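Local structure of BH0493 protein (Bacillus halodurans C-125, 2QEE) at residues Ser72-Ala77 and Asp113-Arg118. The protein binds zinc and is probably a metal-dependent hydrolase or related enzyme of the amidohydrolase superfamily. Residues are numbered along the deposited sequence; the frame is centred on the assembly and turned at random. Where two conformers were deposited one is given.
Sequences SKREQA and DLQVYR
Arg-74 lays its guanidinium almost flat on that of Arg-118: the planes differ by 18° and the group centres lie 4.2 Å apart. The overlap is offset, because Arg-74 CG, rather than the charged end, sits over the centre of the Arg-118 guanidinium, with CG 3.6 Å from Arg-118 CZ. In return, Arg-118 CD rests against one face of the Arg-74 guanidinium, 3.5 Å from Arg-74 CZ. Arg-74 gets there with CG anti to its own N and a bend at chi3 (-108°) that turns the guanidinium over the outstretched Arg-118 chain. Arg-74 NH1 and Arg-118 NE, both donors, come within 3.3 Å, and the carboxylate of Asp-45, salt-bridged to NH1 through one oxygen and to NE through the other, probably offsets the like charges. The stack thus joins the first turns of helices 73-86 and 114-122; the axes of segments 73-77 and 114-118 run at 138° and come within 12.9 Å, a gap spanned by long side chains. Both helices belong to a helical insertion between strands 24-26 and 139-143, neighbours in a parallel sheet that is probably part of the superfamily's barrel. Each is N-capped: Ser-72 and Glu-75 form a capping box, Glu-75 N donating to Ser-72 OG and Ser-72 N to Glu-75 OE1, and Asp-113 OD1 accepts from Val-116 N. Leu-114 CD2 lies over the opposite face of the Arg-118 guanidinium, while Ala-77 CB meets its edge, 3.6 Å from Arg-118 NH2. Arg-118 NH1 salt-bridges Asp-78. Replacing Arg-118 with a leucine would probably leave Asp-45 and Asp-78 each short of one cationic partner and the Arg-74 guanidinium held mainly by Asp-45, without the flat group it stacks on.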
loop_
_atom_site.group_PDB
_atom_site.type_symbol
_atom_site.label_atom_id
_atom_site.label_comp_id
_atom_site.label_asym_id
_atom_site.label_seq_id
_atom_site.Cartn_x
_atom_site.Cartn_y
_atom_site.Cartn_z
ATOM N N SER C 72 -17.634 -19.491 30.793
ATOM C CA SER C 72 -17.824 -20.690 29.968
ATOM C C SER C 72 -17.845 -20.279 28.500
ATOM O O SER C 72 -18.090 -19.122 28.210
ATOM C CB SER C 72 -19.166 -21.365 30.266
ATOM O OG SER C 72 -20.272 -20.516 29.962
ATOM N N LYS C 73 -17.619 -21.224 27.599
ATOM C CA LYS C 73 -17.779 -20.911 26.159
ATOM C C LYS C 73 -19.138 -20.238 25.850
ATOM O O LYS C 73 -19.193 -19.204 25.148
ATOM C CB LYS C 73 -17.487 -22.119 25.264
ATOM C CG LYS C 73 -17.193 -21.679 23.794
ATOM C CD LYS C 73 -16.334 -22.638 23.028
ATOM C CE LYS C 73 -14.871 -22.522 23.441
ATOM N NZ LYS C 73 -14.143 -21.538 22.547
ATOM N N ARG C 74 -20.238 -20.756 26.399
ATOM C CA ARG C 74 -21.536 -20.133 26.136
ATOM C C ARG C 74 -21.580 -18.687 26.596
ATOM O O ARG C 74 -22.088 -17.825 25.888
ATOM C CB ARG C 74 -22.703 -20.914 26.756
ATOM C CG ARG C 74 -24.122 -20.451 26.271
ATOM C CD ARG C 74 -25.301 -21.217 26.976
ATOM N NE ARG C 74 -26.090 -22.203 26.202
ATOM C CZ ARG C 74 -25.731 -22.879 25.098
ATOM N NH1 ARG C 74 -24.543 -22.725 24.511
ATOM N NH2 ARG C 74 -26.597 -23.740 24.570
ATOM N N GLU C 75 -21.057 -18.419 27.794
ATOM C CA GLU C 75 -21.060 -17.056 28.343
ATOM C C GLU C 75 -20.198 -16.103 27.508
ATOM O O GLU C 75 -20.614 -14.959 27.287
ATOM C CB GLU C 75 -20.561 -17.023 29.799
ATOM C CG GLU C 75 -21.583 -17.629 30.758
ATOM C CD GLU C 75 -21.010 -18.042 32.099
ATOM O OE1 GLU C 75 -19.793 -17.940 32.331
ATOM O OE2 GLU C 75 -21.820 -18.489 32.934
ATOM N N GLN C 76 -19.036 -16.582 27.071
ATOM C CA GLN C 76 -18.133 -15.784 26.187
ATOM C C GLN C 76 -18.902 -15.452 24.908
ATOM O O GLN C 76 -18.940 -14.294 24.489
ATOM C CB GLN C 76 -16.889 -16.588 25.866
ATOM C CG GLN C 76 -15.899 -16.712 27.047
ATOM C CD GLN C 76 -14.779 -17.678 26.742
ATOM O OE1 GLN C 76 -14.831 -18.417 25.766
ATOM N NE2 GLN C 76 -13.777 -17.724 27.608
ATOM N N ALA C 77 -19.538 -16.465 24.320
ATOM C CA ALA C 77 -20.290 -16.263 23.079
ATOM C C ALA C 77 -21.441 -15.276 23.253
ATOM O O ALA C 77 -21.679 -14.422 22.407
ATOM C CB ALA C 77 -20.764 -17.605 22.530
ATOM N N ASP C 113 -31.732 -14.628 16.948
ATOM C CA ASP C 113 -32.118 -15.585 18.009
ATOM C C ASP C 113 -31.033 -16.623 18.227
ATOM O O ASP C 113 -31.085 -17.712 17.685
ATOM C CB ASP C 113 -33.457 -16.222 17.636
ATOM C CG ASP C 113 -34.111 -16.955 18.803
ATOM O OD1 ASP C 113 -33.427 -17.264 19.796
ATOM O OD2 ASP C 113 -35.318 -17.239 18.682
ATOM N N LEU C 114 -30.051 -16.275 19.056
ATOM C CA LEU C 114 -28.896 -17.108 19.301
ATOM C C LEU C 114 -29.311 -18.466 19.929
ATOM O O LEU C 114 -28.711 -19.497 19.629
ATOM C CB LEU C 114 -27.879 -16.344 20.153
ATOM C CG LEU C 114 -26.525 -16.935 20.472
ATOM C CD1 LEU C 114 -25.716 -17.332 19.234
ATOM C CD2 LEU C 114 -25.709 -15.975 21.394
ATOM N N GLN C 115 -30.339 -18.449 20.782
ATOM C CA GLN C 115 -30.800 -19.715 21.356
ATOM C C GLN C 115 -31.350 -20.639 20.280
ATOM O O GLN C 115 -31.041 -21.839 20.303
ATOM C CB GLN C 115 -31.798 -19.518 22.507
ATOM C CG GLN C 115 -31.140 -19.092 23.814
ATOM C CD GLN C 115 -29.931 -19.960 24.231
ATOM O OE1 GLN C 115 -28.821 -19.461 24.316
ATOM N NE2 GLN C 115 -30.158 -21.259 24.493
ATOM N N VAL C 116 -32.086 -20.107 19.320
ATOM C CA VAL C 116 -32.526 -20.929 18.171
ATOM C C VAL C 116 -31.355 -21.431 17.313
ATOM O O VAL C 116 -31.345 -22.587 16.888
ATOM C CB VAL C 116 -33.641 -20.234 17.382
ATOM C CG1 VAL C 116 -33.889 -20.888 16.018
ATOM C CG2 VAL C 116 -34.946 -20.224 18.240
ATOM N N TYR C 117 -30.307 -20.596 17.145
ATOM C CA TYR C 117 -29.145 -21.038 16.375
ATOM C C TYR C 117 -28.447 -22.226 17.040
ATOM O O TYR C 117 -28.070 -23.210 16.383
ATOM C CB TYR C 117 -28.143 -19.863 16.094
ATOM C CG TYR C 117 -28.739 -18.563 15.541
ATOM C CD1 TYR C 117 -29.893 -18.558 14.727
ATOM C CD2 TYR C 117 -28.109 -17.311 15.817
ATOM C CE1 TYR C 117 -30.423 -17.348 14.233
ATOM C CE2 TYR C 117 -28.618 -16.130 15.349
ATOM C CZ TYR C 117 -29.776 -16.149 14.540
ATOM O OH TYR C 117 -30.333 -14.984 14.087
ATOM N N ARG C 118 -28.313 -22.157 18.354
ATOM C CA ARG C 118 -27.639 -23.190 19.092
ATOM C C ARG C 118 -28.387 -24.506 18.948
ATOM O O ARG C 118 -27.751 -25.557 18.828
ATOM C CB ARG C 118 -27.508 -22.797 20.561
ATOM C CG ARG C 118 -26.435 -21.738 20.819
ATOM C CD ARG C 118 -26.552 -21.095 22.205
ATOM N NE ARG C 118 -25.353 -20.266 22.448
ATOM C CZ ARG C 118 -25.323 -19.157 23.187
ATOM N NH1 ARG C 118 -26.409 -18.730 23.830
ATOM N NH2 ARG C 118 -24.171 -18.494 23.309
#